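Long-range contact in fructosamine deglycase FrlB (Bacillus subtilis, PDB 3EUA), which catalyses the conversion of a range of fructosamine 6-phosphates to glucose 6-phosphate and a free amino acid: residues I25-S37 with S53-I65. Residues are numbered along the deposited sequence; the frame is centred on the assembly and turned at random.
Sequences IDHVFFVACGGSS and SINSDLYSANEFI
His27 and Asp57 join side chains on one face of two parallel neighbouring strands, 27-32 and 55-60, whose backbones are laced by alternating hydrogen bonds. Phe30 N to Asp57 O, at 2.9 Å, is the straightest of these. His27 NE2 gives its proton to Asp57 OD2 over 2.9 Å; OD2, near the imidazole plane, receives it on its anti lone pair in a somewhat bent bond (144°). With CG trans to the backbone N (chi1 -152°), the ring stacks on the Asn55 amide, planes 25° apart, with Asn55 CB over its face, 3.8 Å from the centroid; Phe29 CZ lies over the opposite face, toward its rim. The other carboxylate oxygen, Asp57 OD1, forms a salt bridge with Lys44 of the second subunit. A leucine in place of His27 would probably leave Asp57 OD2 without its donor and Asn55 CB without a flat face to rest on.

Farther along, packing is dense and apolar. Val31 CG2 stands over the centre of the Phe64 ring, 3.7 Å from the centroid, in a CH-pi contact, while Val31 CG1 reaches Ala61 CA at 3.6 Å. Phe29 CD1 meets Phe64 CE1 at 3.8 Å and lies at the edge of the Tyr59 ring. At the opening end only the side chains of Ser53, which is exposed, and Asp26, which turns away, are loose; just inward, Ile54 CG2 is pressed on Val28 CG2 at 3.3 Å.

This is the edge of the five-stranded parallel sheet of the first SIS domain, with strand 55-60 outermost within the chain and strand 76-82 on the other side of 27-32. Helix 41-50, part of the crossover between the paired strands, covers the Val28 and Phe30 face; helix 88-99 packs against Val31 and Ala61.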
loop_
_atom_site.group_PDB
_atom_site.type_symbol
_atom_site.label_atom_id
_atom_site.label_comp_id
_atom_site.label_asym_id
_atom_site.label_seq_id
_atom_site.Cartn_x
_atom_site.Cartn_y
_atom_site.Cartn_z
ATOM N N ILE A 25 16.585 -0.525 19.765
ATOM C CA ILE A 25 15.910 -0.774 18.498
ATOM C C ILE A 25 15.275 0.536 18.085
ATOM O O ILE A 25 14.531 1.128 18.868
ATOM C CB ILE A 25 14.752 -1.798 18.614
ATOM C CG1 ILE A 25 15.221 -3.179 19.095
ATOM C CG2 ILE A 25 14.077 -1.944 17.286
ATOM C CD1 ILE A 25 16.332 -3.822 18.240
ATOM N N ASP A 26 15.539 1.000 16.870
ATOM C CA ASP A 26 14.929 2.239 16.412
ATOM C C ASP A 26 14.038 2.058 15.184
ATOM O O ASP A 26 13.469 3.038 14.697
ATOM C CB ASP A 26 15.993 3.316 16.141
ATOM C CG ASP A 26 16.942 2.992 14.981
ATOM O OD1 ASP A 26 16.704 2.096 14.165
ATOM O OD2 ASP A 26 17.974 3.691 14.884
ATOM N N HIS A 27 13.920 0.828 14.682
ATOM C CA HIS A 27 13.165 0.578 13.453
ATOM C C HIS A 27 12.589 -0.825 13.477
ATOM O O HIS A 27 13.302 -1.765 13.781
ATOM C CB HIS A 27 14.130 0.684 12.231
ATOM C CG HIS A 27 13.500 1.112 10.929
ATOM N ND1 HIS A 27 14.017 2.141 10.161
ATOM C CD2 HIS A 27 12.414 0.656 10.255
ATOM C CE1 HIS A 27 13.283 2.286 9.071
ATOM N NE2 HIS A 27 12.301 1.402 9.105
ATOM N N VAL A 28 11.295 -0.959 13.153
ATOM C CA VAL A 28 10.662 -2.260 13.011
ATOM C C VAL A 28 10.302 -2.457 11.516
ATOM O O VAL A 28 9.820 -1.523 10.872
ATOM C CB VAL A 28 9.386 -2.405 13.866
ATOM C CG1 VAL A 28 8.802 -3.783 13.644
ATOM C CG2 VAL A 28 9.707 -2.256 15.340
ATOM N N PHE A 29 10.604 -3.630 10.949
ATOM C CA PHE A 29 10.244 -3.975 9.573
ATOM C C PHE A 29 9.310 -5.168 9.606
ATOM O O PHE A 29 9.646 -6.150 10.202
ATOM C CB PHE A 29 11.485 -4.318 8.718
ATOM C CG PHE A 29 12.399 -3.147 8.460
ATOM C CD1 PHE A 29 12.196 -2.306 7.381
ATOM C CD2 PHE A 29 13.452 -2.866 9.305
ATOM C CE1 PHE A 29 13.019 -1.189 7.155
ATOM C CE2 PHE A 29 14.284 -1.769 9.062
ATOM C CZ PHE A 29 14.078 -0.950 7.978
ATOM N N PHE A 30 8.115 -5.036 9.022
ATOM C CA PHE A 30 7.132 -6.108 8.892
ATOM C C PHE A 30 7.318 -6.718 7.497
ATOM O O PHE A 30 6.990 -6.095 6.498
ATOM C CB PHE A 30 5.742 -5.543 9.038
ATOM C CG PHE A 30 5.482 -4.982 10.391
ATOM C CD1 PHE A 30 5.255 -5.848 11.479
ATOM C CD2 PHE A 30 5.449 -3.605 10.593
ATOM C CE1 PHE A 30 4.980 -5.326 12.744
ATOM C CE2 PHE A 30 5.213 -3.081 11.832
ATOM C CZ PHE A 30 4.964 -3.952 12.914
ATOM N N VAL A 31 7.855 -7.922 7.437
ATOM C CA VAL A 31 8.217 -8.534 6.151
ATOM C C VAL A 31 7.635 -9.914 5.921
ATOM O O VAL A 31 7.910 -10.873 6.660
ATOM C CB VAL A 31 9.771 -8.618 6.044
ATOM C CG1 VAL A 31 10.202 -9.081 4.677
ATOM C CG2 VAL A 31 10.425 -7.259 6.346
ATOM N N ALA A 32 6.856 -10.043 4.863
ATOM C CA ALA A 32 6.230 -11.327 4.528
ATOM C C ALA A 32 5.673 -11.214 3.124
ATOM O O ALA A 32 5.852 -10.177 2.484
ATOM C CB ALA A 32 5.115 -11.643 5.526
ATOM N N CYS A 33 4.969 -12.256 2.668
ATOM C CA CYS A 33 4.334 -12.252 1.373
ATOM C C CYS A 33 2.839 -12.554 1.416
ATOM O O CYS A 33 2.382 -13.374 2.208
ATOM C CB CYS A 33 4.972 -13.283 0.437
ATOM S SG CYS A 33 6.719 -12.988 0.084
ATOM N N GLY A 34 2.107 -11.890 0.533
ATOM C CA GLY A 34 0.673 -12.077 0.362
ATOM C C GLY A 34 -0.139 -12.043 1.639
ATOM O O GLY A 34 -0.104 -11.056 2.359
ATOM N N GLY A 35 -0.848 -13.140 1.924
ATOM C CA GLY A 35 -1.680 -13.247 3.118
ATOM C C GLY A 35 -0.921 -12.994 4.395
ATOM O O GLY A 35 -1.451 -12.391 5.364
ATOM N N SER A 36 0.317 -13.472 4.435
ATOM C CA SER A 36 1.156 -13.265 5.642
ATOM C C SER A 36 1.600 -11.836 5.806
ATOM O O SER A 36 1.937 -11.464 6.913
ATOM C CB SER A 36 2.358 -14.191 5.672
ATOM O OG SER A 36 1.899 -15.490 5.946
ATOM N N SER A 37 1.683 -11.081 4.705
ATOM C CA SER A 37 2.007 -9.660 4.764
ATOM C C SER A 37 0.752 -8.945 5.215
ATOM O O SER A 37 0.819 -8.058 6.069
ATOM C CB SER A 37 2.439 -9.127 3.415
ATOM O OG SER A 37 2.726 -7.736 3.452
ATOM N N SER A 53 9.105 6.251 19.576
ATOM C CA SER A 53 10.514 6.187 19.216
ATOM C C SER A 53 10.954 5.165 18.171
ATOM O O SER A 53 12.150 5.090 17.876
ATOM C CB SER A 53 11.283 5.844 20.499
ATOM O OG SER A 53 10.950 4.519 20.930
ATOM N N ILE A 54 10.032 4.370 17.629
ATOM C CA ILE A 54 10.419 3.332 16.683
ATOM C C ILE A 54 9.723 3.536 15.342
ATOM O O ILE A 54 8.509 3.623 15.272
ATOM C CB ILE A 54 10.101 1.920 17.225
ATOM C CG1 ILE A 54 10.825 1.676 18.572
ATOM C CG2 ILE A 54 10.481 0.886 16.161
ATOM C CD1 ILE A 54 10.284 0.538 19.438
ATOM N N ASN A 55 10.539 3.653 14.297
ATOM C CA ASN A 55 10.104 3.758 12.911
ATOM C C ASN A 55 9.580 2.403 12.477
ATOM O O ASN A 55 10.213 1.400 12.765
ATOM C CB ASN A 55 11.320 4.144 12.040
ATOM C CG ASN A 55 11.029 4.158 10.546
ATOM O OD1 ASN A 55 10.026 3.601 10.057
ATOM N ND2 ASN A 55 11.929 4.799 9.796
ATOM N N SER A 56 8.429 2.367 11.814
ATOM C CA SER A 56 7.860 1.119 11.306
ATOM C C SER A 56 7.671 1.190 9.788
ATOM O O SER A 56 7.231 2.223 9.253
ATOM C CB SER A 56 6.499 0.806 11.957
ATOM O OG SER A 56 5.558 1.865 11.743
ATOM N N ASP A 57 8.043 0.114 9.094
ATOM C CA ASP A 57 7.830 -0.016 7.662
ATOM C C ASP A 57 7.326 -1.444 7.374
ATOM O O ASP A 57 7.537 -2.368 8.156
ATOM C CB ASP A 57 9.077 0.316 6.840
ATOM C CG ASP A 57 9.339 1.806 6.713
ATOM O OD1 ASP A 57 8.515 2.511 6.111
ATOM O OD2 ASP A 57 10.416 2.267 7.140
ATOM N N LEU A 58 6.606 -1.589 6.272
ATOM C CA LEU A 58 6.038 -2.858 5.872
ATOM C C LEU A 58 6.287 -3.092 4.425
ATOM O O LEU A 58 6.021 -2.217 3.608
ATOM C CB LEU A 58 4.536 -2.833 6.136
ATOM C CG LEU A 58 3.696 -4.104 5.918
ATOM C CD1 LEU A 58 2.536 -4.111 6.857
ATOM C CD2 LEU A 58 3.172 -4.256 4.508
ATOM N N TYR A 59 6.797 -4.269 4.083
ATOM C CA TYR A 59 7.078 -4.597 2.675
ATOM C C TYR A 59 6.825 -6.041 2.398
ATOM O O TYR A 59 6.901 -6.873 3.299
ATOM C CB TYR A 59 8.556 -4.378 2.308
ATOM C CG TYR A 59 9.104 -3.008 2.623
ATOM C CD1 TYR A 59 8.812 -1.919 1.814
ATOM C CD2 TYR A 59 9.922 -2.806 3.736
ATOM C CE1 TYR A 59 9.301 -0.651 2.137
ATOM C CE2 TYR A 59 10.434 -1.549 4.036
ATOM C CZ TYR A 59 10.114 -0.472 3.243
ATOM O OH TYR A 59 10.587 0.802 3.556
ATOM N N SER A 60 6.540 -6.331 1.142
ATOM C CA SER A 60 6.449 -7.687 0.658
ATOM C C SER A 60 7.919 -8.150 0.725
ATOM O O SER A 60 8.817 -7.320 0.567
ATOM C CB SER A 60 5.914 -7.720 -0.771
ATOM O OG SER A 60 5.741 -9.060 -1.211
ATOM N N ALA A 61 8.178 -9.426 0.978
ATOM C CA ALA A 61 9.572 -9.886 1.215
ATOM C C ALA A 61 10.587 -9.606 0.132
ATOM O O ALA A 61 11.721 -9.246 0.431
ATOM C CB ALA A 61 9.594 -11.361 1.545
ATOM N N ASN A 62 10.217 -9.786 -1.136
ATOM C CA ASN A 62 11.202 -9.578 -2.189
ATOM C C ASN A 62 11.407 -8.074 -2.419
ATOM O O ASN A 62 12.502 -7.649 -2.772
ATOM C CB ASN A 62 10.816 -10.332 -3.470
ATOM C CG ASN A 62 11.978 -11.102 -4.035
ATOM O OD1 ASN A 62 13.038 -11.156 -3.412
ATOM N ND2 ASN A 62 11.782 -11.756 -5.189
ATOM N N GLU A 63 10.353 -7.276 -2.193
ATOM C CA GLU A 63 10.465 -5.825 -2.251
ATOM C C GLU A 63 11.443 -5.377 -1.153
ATOM O O GLU A 63 12.286 -4.581 -1.396
ATOM C CB GLU A 63 9.099 -5.164 -2.058
ATOM C CG GLU A 63 9.121 -3.625 -2.038
ATOM C CD GLU A 63 9.411 -2.960 -3.392
ATOM O OE1 GLU A 63 8.894 -3.425 -4.442
ATOM O OE2 GLU A 63 10.119 -1.909 -3.400
ATOM N N PHE A 64 11.303 -5.905 0.061
ATOM C CA PHE A 64 12.218 -5.585 1.178
ATOM C C PHE A 64 13.677 -5.799 0.837
ATOM O O PHE A 64 14.518 -4.939 1.059
ATOM C CB PHE A 64 11.806 -6.437 2.406
ATOM C CG PHE A 64 12.778 -6.404 3.560
ATOM C CD1 PHE A 64 12.864 -5.290 4.391
ATOM C CD2 PHE A 64 13.559 -7.522 3.856
ATOM C CE1 PHE A 64 13.718 -5.267 5.450
ATOM C CE2 PHE A 64 14.401 -7.517 4.953
ATOM C CZ PHE A 64 14.477 -6.382 5.752
ATOM N N ILE A 65 13.982 -6.956 0.273
ATOM C CA ILE A 65 15.358 -7.307 -0.075
ATOM C C ILE A 65 15.929 -6.388 -1.145
ATOM O O ILE A 65 17.046 -5.867 -1.000
ATOM C CB ILE A 65 15.441 -8.751 -0.613
ATOM C CG1 ILE A 65 15.075 -9.771 0.490
ATOM C CG2 ILE A 65 16.845 -9.029 -1.208
ATOM C CD1 ILE A 65 14.668 -11.164 -0.063
#